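Local coordinates for protein putative ATPase Rv3679 (Mycobacterium tuberculosis H37Rv, PDB 6BS3) that hydrolyses ATP as one subunit of the heterodimeric BagAB complex, whose ATPase activity is required for resistance to nitric oxide and to elevated glycerol, at residues E56-Q61 / A163-R168; Q61-L66 / P70-Q75; L100-M105 / R133-T138; S180-A183 / P187-A190. All coordinates share one frame; numbering follows the deposited sequence.

Contact 1: residues E56-Q61 / A163-R168; sequences EVEGRQ and APPTGR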
# COMPACT_ATOMS: atom_id res chain seq x y z
N GLU A 56 10.24 9.33 -10.95
CA GLU A 56 9.28 9.15 -9.85
C GLU A 56 8.59 10.50 -9.59
O GLU A 56 9.21 11.54 -9.78
CB GLU A 56 9.86 8.48 -8.61
CG GLU A 56 10.81 9.36 -7.82
CD GLU A 56 11.24 8.68 -6.54
OE1 GLU A 56 12.46 8.54 -6.34
OE2 GLU A 56 10.35 8.26 -5.77
N VAL A 57 7.29 10.49 -9.26
CA VAL A 57 6.48 11.73 -9.21
C VAL A 57 5.83 12.09 -7.84
O VAL A 57 5.16 13.12 -7.76
CB VAL A 57 5.39 11.65 -10.32
CG1 VAL A 57 5.99 11.40 -11.71
CG2 VAL A 57 4.34 10.59 -10.00
N GLU A 58 6.04 11.29 -6.77
CA GLU A 58 5.32 11.54 -5.51
C GLU A 58 6.16 12.15 -4.38
O GLU A 58 5.66 12.33 -3.28
CB GLU A 58 4.61 10.26 -5.03
CG GLU A 58 3.65 9.68 -6.08
CD GLU A 58 2.78 8.52 -5.65
OE1 GLU A 58 3.30 7.58 -5.02
OE2 GLU A 58 1.57 8.56 -5.95
N GLY A 59 7.42 12.47 -4.66
CA GLY A 59 8.34 13.06 -3.69
C GLY A 59 8.77 12.10 -2.60
O GLY A 59 9.34 12.52 -1.60
N ARG A 60 8.52 10.80 -2.80
CA ARG A 60 8.81 9.74 -1.84
C ARG A 60 10.27 9.25 -1.84
O ARG A 60 10.63 8.45 -0.96
CB ARG A 60 7.84 8.58 -2.08
CG ARG A 60 6.40 8.95 -1.69
CD ARG A 60 5.39 7.94 -2.19
NE ARG A 60 5.50 6.67 -1.47
CZ ARG A 60 5.11 5.49 -1.95
NH1 ARG A 60 4.57 5.41 -3.16
NH2 ARG A 60 5.25 4.39 -1.23
N GLN A 61 11.11 9.70 -2.82
CA GLN A 61 12.51 9.28 -2.94
C GLN A 61 12.66 7.73 -3.02
O GLN A 61 13.63 7.15 -2.52
CB GLN A 61 13.39 9.91 -1.81
CG GLN A 61 13.63 11.42 -1.95
CD GLN A 61 14.55 11.83 -3.08
OE1 GLN A 61 15.29 11.02 -3.67
NE2 GLN A 61 14.55 13.09 -3.41
N ALA A 163 4.90 5.37 -11.59
CA ALA A 163 3.69 6.19 -11.55
C ALA A 163 2.85 6.08 -10.25
O ALA A 163 3.03 5.14 -9.49
CB ALA A 163 2.83 5.84 -12.77
N PRO A 164 1.88 7.00 -10.02
CA PRO A 164 0.98 6.84 -8.87
C PRO A 164 0.22 5.47 -8.90
O PRO A 164 0.14 4.82 -9.96
CB PRO A 164 0.02 8.03 -9.02
CG PRO A 164 0.78 9.04 -9.79
CD PRO A 164 1.49 8.19 -10.80
N PRO A 165 -0.33 4.99 -7.76
CA PRO A 165 -0.99 3.68 -7.76
C PRO A 165 -2.29 3.59 -8.58
O PRO A 165 -2.77 4.59 -9.10
CB PRO A 165 -1.23 3.41 -6.25
CG PRO A 165 -1.32 4.75 -5.65
CD PRO A 165 -0.32 5.59 -6.40
N THR A 166 -2.86 2.37 -8.66
CA THR A 166 -4.09 2.07 -9.44
C THR A 166 -5.30 2.94 -9.07
O THR A 166 -6.11 3.25 -9.96
CB THR A 166 -4.46 0.58 -9.39
OG1 THR A 166 -4.66 0.18 -8.04
CG2 THR A 166 -3.38 -0.31 -10.01
N GLY A 167 -5.42 3.35 -7.81
CA GLY A 167 -6.52 4.17 -7.33
C GLY A 167 -6.43 5.64 -7.71
O GLY A 167 -7.42 6.36 -7.60
N ARG A 168 -5.25 6.09 -8.18
CA ARG A 168 -4.97 7.49 -8.53
C ARG A 168 -4.52 7.70 -9.98
O ARG A 168 -4.45 8.85 -10.42
CB ARG A 168 -3.89 8.05 -7.59
CG ARG A 168 -4.29 8.07 -6.12
CD ARG A 168 -3.23 8.70 -5.25
NE ARG A 168 -3.78 9.05 -3.94
CZ ARG A 168 -3.26 9.96 -3.12
NH1 ARG A 168 -2.16 10.62 -3.45
NH2 ARG A 168 -3.85 10.21 -1.95
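Val57 and Pro164 form the buried, apolar part of this meeting of two loops, each of which leaves the C-terminal end of a parallel strand. Val57 CG2 lies against the pyrrolidine ring, 3.8 Å from Pro164 CD and 3.9 Å from Pro164 CG, the two side chains crossing at about a right angle. The methyl is directed there by the valine torsion (chi1 -56°), which places CG1 opposite the carbonyl carbon and CG2 between that carbon and the backbone N. No hydrogen bond joins the two segments.

The side more open to solvent belongs to Glu58, which is partly exposed yet closely applied. Its chain, extended beyond CG, lays one carboxylate oxygen over the Pro-Pro step: Glu58 OE2 is 3.4 Å from Pro164 CA and 3.5 Å from Pro165 CD. The other oxygen turns back to its own loop, where Arg60 NH1 donates to Glu58 OE1 over 3.1 Å in a salt bridge with an N-H...O angle of 153°. The acceptor lies close to the guanidinium plane, and this bond helps to fix the rotation of the carboxylate.

The Glu58 side chain is about 6 Å from the bound magnesium ion, and Pro165 lies beside Lys34 of the P-loop; nucleotide sites of P-loop NTPases, the clan of this ArsA-family protein, lie at such strand ends. Val57 also touches Leu137 and Ile141 of helix 130-146, while Pro164 packs on Ile169 and Phe172 of helix 169-172; the loops themselves continue neighbouring strands 51-56 and 158-162.

Contact 2: residues Q61-L66 / P70-Q75; sequences QGIAQL and PPLPYQ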
# COMPACT_ATOMS: atom_id res chain seq x y z
N GLN A 61 11.11 9.70 -2.82
CA GLN A 61 12.51 9.28 -2.94
C GLN A 61 12.66 7.73 -3.02
O GLN A 61 13.63 7.15 -2.52
CB GLN A 61 13.39 9.91 -1.81
CG GLN A 61 13.63 11.42 -1.95
CD GLN A 61 14.55 11.83 -3.08
OE1 GLN A 61 15.29 11.02 -3.67
NE2 GLN A 61 14.55 13.09 -3.41
N GLY A 62 11.69 7.07 -3.67
CA GLY A 62 11.67 5.63 -3.88
C GLY A 62 12.83 5.10 -4.70
O GLY A 62 13.25 3.95 -4.50
N ILE A 63 13.35 5.91 -5.65
CA ILE A 63 14.51 5.51 -6.48
C ILE A 63 15.77 5.41 -5.60
O ILE A 63 16.47 4.39 -5.65
CB ILE A 63 14.74 6.42 -7.73
CG1 ILE A 63 13.53 6.36 -8.71
CG2 ILE A 63 16.04 6.02 -8.44
CD1 ILE A 63 13.46 7.52 -9.76
N ALA A 64 16.05 6.48 -4.79
CA ALA A 64 17.19 6.54 -3.86
C ALA A 64 17.14 5.37 -2.87
O ALA A 64 18.16 4.72 -2.64
CB ALA A 64 17.20 7.86 -3.12
N GLN A 65 15.94 5.07 -2.33
CA GLN A 65 15.67 3.97 -1.41
C GLN A 65 15.96 2.61 -2.06
O GLN A 65 16.57 1.75 -1.44
CB GLN A 65 14.21 4.05 -0.93
CG GLN A 65 13.91 3.19 0.30
CD GLN A 65 12.44 3.08 0.60
OE1 GLN A 65 11.61 2.83 -0.29
NE2 GLN A 65 12.08 3.23 1.86
N LEU A 66 15.53 2.44 -3.32
CA LEU A 66 15.74 1.22 -4.10
C LEU A 66 17.24 0.99 -4.37
O LEU A 66 17.71 -0.14 -4.25
CB LEU A 66 14.97 1.36 -5.42
CG LEU A 66 14.83 0.16 -6.33
CD1 LEU A 66 14.20 -1.01 -5.59
CD2 LEU A 66 13.97 0.51 -7.51
N PRO A 70 21.70 8.18 -0.72
CA PRO A 70 21.02 9.35 -0.13
C PRO A 70 19.98 9.99 -1.07
O PRO A 70 20.01 9.73 -2.28
CB PRO A 70 22.19 10.33 0.12
CG PRO A 70 23.39 9.51 0.16
CD PRO A 70 23.16 8.39 -0.78
N PRO A 71 19.08 10.86 -0.53
CA PRO A 71 18.07 11.53 -1.40
C PRO A 71 18.64 12.20 -2.66
O PRO A 71 19.59 12.98 -2.59
CB PRO A 71 17.44 12.57 -0.47
CG PRO A 71 17.59 11.99 0.90
CD PRO A 71 18.91 11.25 0.89
N LEU A 72 18.01 11.94 -3.81
CA LEU A 72 18.43 12.50 -5.09
C LEU A 72 17.95 13.95 -5.29
O LEU A 72 16.80 14.28 -4.96
CB LEU A 72 17.92 11.63 -6.27
CG LEU A 72 18.42 10.18 -6.36
CD1 LEU A 72 17.70 9.44 -7.45
CD2 LEU A 72 19.91 10.13 -6.63
N PRO A 73 18.80 14.83 -5.87
CA PRO A 73 18.36 16.20 -6.14
C PRO A 73 17.52 16.28 -7.41
O PRO A 73 17.38 15.29 -8.14
CB PRO A 73 19.68 16.97 -6.27
CG PRO A 73 20.63 15.96 -6.82
CD PRO A 73 20.20 14.62 -6.31
N TYR A 74 16.96 17.46 -7.70
CA TYR A 74 16.16 17.65 -8.91
C TYR A 74 17.07 17.83 -10.14
O TYR A 74 17.27 18.94 -10.61
CB TYR A 74 15.14 18.79 -8.72
CG TYR A 74 14.13 18.92 -9.84
CD1 TYR A 74 13.49 17.80 -10.38
CD2 TYR A 74 13.77 20.18 -10.33
CE1 TYR A 74 12.55 17.93 -11.40
CE2 TYR A 74 12.80 20.31 -11.32
CZ TYR A 74 12.20 19.19 -11.86
OH TYR A 74 11.28 19.34 -12.86
N GLN A 75 17.66 16.72 -10.62
CA GLN A 75 18.59 16.63 -11.75
C GLN A 75 18.52 15.22 -12.30
O GLN A 75 18.35 14.28 -11.53
CB GLN A 75 20.06 16.83 -11.30
CG GLN A 75 20.47 18.24 -10.88
CD GLN A 75 21.80 18.21 -10.16
OE1 GLN A 75 22.83 17.76 -10.71
NE2 GLN A 75 21.83 18.70 -8.93
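Gln61 sets CG opposite its carbonyl carbon and then bends at chi2 (-71°), which folds the amide back over the Pro71-Leu72 backbone, where it grips both polar groups of Leu72. Leu72 N donates to Gln61 OE1 over 2.9 Å, approaching from above the side-chain carbonyl plane, 46° out of it. In return Gln61 NE2 donates to Leu72 O over 3.0 Å; this bond lies in the carbonyl plane of Leu72, on a lone pair, with an N-H...O angle of 157°. The paired bonds fix the amide's rotation and serve Leu72 much as a neighbouring strand might, though one of them is out of plane. Pro71 packs alongside, its CB 4.0 Å from Gln61 CD.

On the helix side the contact turns apolar. Ile63 CG2 meets Leu72 CD1 at 3.9 Å, the side chains crossing at about a right angle, and Ala64 CB sits 3.5 Å from Pro70 O and 4.2 Å from Leu72 CG.

Gln61 is also the N-cap residue of helix 62-66, so the short helix and its return loop are tied at the helix start. Ile63 and Leu72 both pack on Ala90 of strand 86-92, and Leu66 reaches helix 34-46, which begins at the end of the P-loop.

Contact 3: residues L100-M105 / R133-T138; sequences LEYLDM and RDVLLT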
# COMPACT_ATOMS: atom_id res chain seq x y z
N LEU A 100 8.43 26.44 -9.24
CA LEU A 100 9.28 27.63 -9.44
C LEU A 100 9.75 27.73 -10.89
O LEU A 100 9.78 28.83 -11.45
CB LEU A 100 10.50 27.64 -8.49
CG LEU A 100 10.28 27.56 -6.98
CD1 LEU A 100 11.58 27.67 -6.25
CD2 LEU A 100 9.38 28.65 -6.50
N GLU A 101 10.11 26.59 -11.50
CA GLU A 101 10.53 26.46 -12.89
C GLU A 101 9.39 26.95 -13.81
O GLU A 101 9.62 27.67 -14.77
CB GLU A 101 10.78 24.97 -13.18
CG GLU A 101 12.11 24.59 -13.78
CD GLU A 101 12.36 23.09 -13.88
OE1 GLU A 101 11.38 22.30 -13.93
OE2 GLU A 101 13.55 22.71 -13.90
N TYR A 102 8.14 26.56 -13.48
CA TYR A 102 6.91 26.89 -14.19
C TYR A 102 6.60 28.38 -14.07
O TYR A 102 6.39 29.02 -15.09
CB TYR A 102 5.79 26.00 -13.63
CG TYR A 102 4.38 26.27 -14.09
CD1 TYR A 102 3.82 25.53 -15.13
CD2 TYR A 102 3.54 27.12 -13.38
CE1 TYR A 102 2.48 25.69 -15.50
CE2 TYR A 102 2.21 27.29 -13.74
CZ TYR A 102 1.68 26.58 -14.80
OH TYR A 102 0.36 26.74 -15.15
N LEU A 103 6.60 28.93 -12.84
CA LEU A 103 6.36 30.35 -12.58
C LEU A 103 7.34 31.23 -13.35
O LEU A 103 6.93 32.22 -13.97
CB LEU A 103 6.47 30.67 -11.08
CG LEU A 103 5.24 30.39 -10.22
CD1 LEU A 103 5.60 30.46 -8.76
CD2 LEU A 103 4.14 31.38 -10.50
N ASP A 104 8.62 30.85 -13.35
CA ASP A 104 9.68 31.58 -14.04
C ASP A 104 9.62 31.45 -15.57
O ASP A 104 9.73 32.46 -16.25
CB ASP A 104 11.06 31.20 -13.49
CG ASP A 104 12.22 32.00 -14.05
OD1 ASP A 104 12.18 33.26 -13.97
OD2 ASP A 104 13.19 31.38 -14.55
N MET A 105 9.45 30.23 -16.11
CA MET A 105 9.42 30.01 -17.56
C MET A 105 8.13 30.49 -18.24
O MET A 105 8.20 31.03 -19.35
CB MET A 105 9.71 28.53 -17.89
CG MET A 105 10.15 28.27 -19.34
SD MET A 105 11.83 28.84 -19.72
CE MET A 105 11.94 28.42 -21.50
N ARG A 133 -0.55 20.29 -9.34
CA ARG A 133 0.42 19.25 -9.08
C ARG A 133 0.54 18.31 -10.28
O ARG A 133 1.64 18.17 -10.81
CB ARG A 133 0.01 18.49 -7.82
CG ARG A 133 1.14 17.84 -7.05
CD ARG A 133 0.72 17.60 -5.62
NE ARG A 133 -0.42 16.70 -5.54
CZ ARG A 133 -1.49 16.90 -4.77
NH1 ARG A 133 -1.57 17.97 -3.99
NH2 ARG A 133 -2.49 16.02 -4.77
N ASP A 134 -0.59 17.75 -10.77
CA ASP A 134 -0.63 16.84 -11.92
C ASP A 134 -0.20 17.50 -13.24
O ASP A 134 0.41 16.82 -14.07
CB ASP A 134 -2.01 16.16 -12.04
CG ASP A 134 -2.40 15.29 -10.83
OD1 ASP A 134 -1.50 14.91 -10.05
OD2 ASP A 134 -3.61 15.00 -10.68
N VAL A 135 -0.51 18.80 -13.44
CA VAL A 135 -0.11 19.59 -14.61
C VAL A 135 1.43 19.71 -14.61
O VAL A 135 2.05 19.51 -15.65
CB VAL A 135 -0.82 20.99 -14.65
CG1 VAL A 135 -0.07 22.00 -15.54
CG2 VAL A 135 -2.26 20.86 -15.11
N LEU A 136 2.03 20.03 -13.45
CA LEU A 136 3.48 20.17 -13.31
C LEU A 136 4.19 18.86 -13.60
O LEU A 136 5.19 18.86 -14.30
CB LEU A 136 3.86 20.68 -11.90
CG LEU A 136 3.39 22.10 -11.53
CD1 LEU A 136 3.62 22.39 -10.06
CD2 LEU A 136 4.05 23.15 -12.39
N LEU A 137 3.67 17.74 -13.05
CA LEU A 137 4.25 16.40 -13.16
C LEU A 137 4.15 15.80 -14.54
O LEU A 137 5.17 15.38 -15.07
CB LEU A 137 3.67 15.43 -12.10
CG LEU A 137 3.90 15.82 -10.64
CD1 LEU A 137 2.99 15.05 -9.71
CD2 LEU A 137 5.36 15.67 -10.24
N THR A 138 2.95 15.77 -15.15
CA THR A 138 2.75 15.22 -16.50
C THR A 138 3.44 16.13 -17.54
O THR A 138 3.88 15.64 -18.59
CB THR A 138 1.25 15.02 -16.84
OG1 THR A 138 0.59 16.30 -16.81
CG2 THR A 138 0.55 14.02 -15.92
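Tyr102 receives a methyl of Leu136 at the root of its side chain, the closest approach of these two helical segments. Leu136 CD2 lies 3.6 Å from Tyr102 CB and equally close to Tyr102 CG and CD1; it comes obliquely to the ring, and the side chains cross at about a right angle. Farther along the ring Val135 CG1 makes a looser contact, 4.5 Å from Tyr102 CE1. One aromatic residue thus spans two consecutive residues of the opposing helix, without a hydrogen bond between the segments.

The next shell consists of what aims these groups. CB of Tyr102 points toward the other helix, and a chi1 of 173° leaves CB, CG and CD1 beside Leu136 CD2. Leu136 leaves its helix to one side of the contact, and only its CD2 branch closes on Tyr102; the backbones stay 7.6 Å apart between the CA atoms of Tyr102 and Leu136. Further out, Thr138 OG1 gives a 2.8 Å bond to Asp134 O, which also accepts from Thr138 N on the other face of its carbonyl plane. That turn of helix 130-146 is therefore held by both the backbone and a side chain.

An apolar side chain of the partner protein also packs on Tyr102, whose ring meets that of Phe106. Leu136 of helix 130-146 packs on Ile95 and Phe99 of helix 95-107, and Tyr102 and Val135 both touch Val188 of helix 188-200.

Contact 4: residues S180-A183 / P187-A190; sequences SDLA and PVHA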
# COMPACT_ATOMS: atom_id res chain seq x y z
N SER A 180 -8.70 22.33 -15.58
CA SER A 180 -9.99 22.97 -15.24
C SER A 180 -9.95 23.90 -14.01
O SER A 180 -10.78 24.80 -13.91
CB SER A 180 -11.09 21.92 -15.07
OG SER A 180 -11.06 21.31 -13.79
N ASP A 181 -9.02 23.67 -13.09
CA ASP A 181 -8.88 24.44 -11.85
C ASP A 181 -7.69 25.41 -11.91
O ASP A 181 -7.27 25.95 -10.88
CB ASP A 181 -8.79 23.50 -10.63
CG ASP A 181 -10.00 22.60 -10.50
OD1 ASP A 181 -11.02 23.05 -9.92
OD2 ASP A 181 -9.94 21.44 -10.98
N LEU A 182 -7.16 25.63 -13.13
CA LEU A 182 -6.07 26.56 -13.37
C LEU A 182 -6.59 27.82 -14.08
O LEU A 182 -7.68 27.79 -14.66
CB LEU A 182 -4.94 25.91 -14.19
CG LEU A 182 -4.16 24.74 -13.57
CD1 LEU A 182 -2.92 24.48 -14.38
CD2 LEU A 182 -3.75 25.01 -12.12
N ALA A 183 -5.82 28.92 -14.02
CA ALA A 183 -6.17 30.20 -14.62
C ALA A 183 -6.37 30.07 -16.13
O ALA A 183 -5.60 29.37 -16.80
CB ALA A 183 -5.10 31.24 -14.32
N PRO A 187 0.04 30.35 -21.30
CA PRO A 187 0.73 29.31 -22.09
C PRO A 187 0.43 27.85 -21.70
O PRO A 187 0.58 26.97 -22.55
CB PRO A 187 2.21 29.65 -21.89
CG PRO A 187 2.27 30.42 -20.58
CD PRO A 187 0.87 30.76 -20.14
N VAL A 188 0.01 27.61 -20.44
CA VAL A 188 -0.32 26.30 -19.86
C VAL A 188 -1.40 25.54 -20.67
O VAL A 188 -1.24 24.34 -20.92
CB VAL A 188 -0.69 26.43 -18.34
CG1 VAL A 188 -1.81 27.44 -18.10
CG2 VAL A 188 -1.01 25.07 -17.71
N HIS A 189 -2.47 26.25 -21.11
CA HIS A 189 -3.59 25.71 -21.88
C HIS A 189 -3.17 25.22 -23.28
O HIS A 189 -3.82 24.33 -23.83
CB HIS A 189 -4.75 26.72 -21.94
CG HIS A 189 -5.51 26.84 -20.65
ND1 HIS A 189 -6.79 26.33 -20.51
CD2 HIS A 189 -5.13 27.39 -19.48
CE1 HIS A 189 -7.15 26.60 -19.27
NE2 HIS A 189 -6.18 27.23 -18.60
N ALA A 190 -2.07 25.77 -23.83
CA ALA A 190 -1.52 25.37 -25.13
C ALA A 190 -0.65 24.10 -24.98
O ALA A 190 -0.74 23.21 -25.82
CB ALA A 190 -0.69 26.50 -25.72
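Leu182 and Val188 face each other across a short loop, and their conformations decide which branches touch. Leu182 extends beyond CG, bringing CD1 to 3.9 Å from Val188 CG2. On the valine, chi1 of 55° puts CG2 opposite the backbone N, leaving CG1 between N and the carbonyl carbon; Val188 CG1 then lies 4.4 Å from Ala183 O. Both side chains are buried.

The polar link comes from His189. Its first torsion puts CG opposite the carbonyl carbon, and chi2 (-108°) turns the ring so that its edge meets the backbone of the preceding loop. His189 NE2 donates to Ala183 O over 2.9 Å, but the N-H...O angle of 129° makes this a weak bond. Ala183 O lies near the plane of the imidazole.

Asp181 and Ala183 also make backbone hydrogen bonds to the partner subunit of the heterodimer, so this loop is part of the subunit interface. Within the chain the contact closes the loop between helices 175-179 and 188-200 onto the early part of helix 188-200, and Leu182 and Val188 share Tyr102 of helix 95-107 and Val135 of helix 130-146 as neighbours.

Contacts 1 and 2 lie near the nucleotide, contact 1 at strand ends and contact 2 on the helix and loop that follow; they are joined by Gln61 and by Glu56, whose carboxylate takes the amides of Gly62 and Ile63. Contacts 3 and 4 lie away from it, in the helical flank next to the partner subunit, and share a cluster of Tyr102, Val135, Leu182 and Val188. Contact 3 is the buried one and wholly apolar between its segments; the other three are partly buried. Contact 2 relies on an amide pairing with backbone; contact 1 adds a carboxylate over prolines to a valine-proline contact, contact 4 a weak imidazole bond to a leucine-valine one. Val57 packing on Leu137 joins contacts 1 and 3.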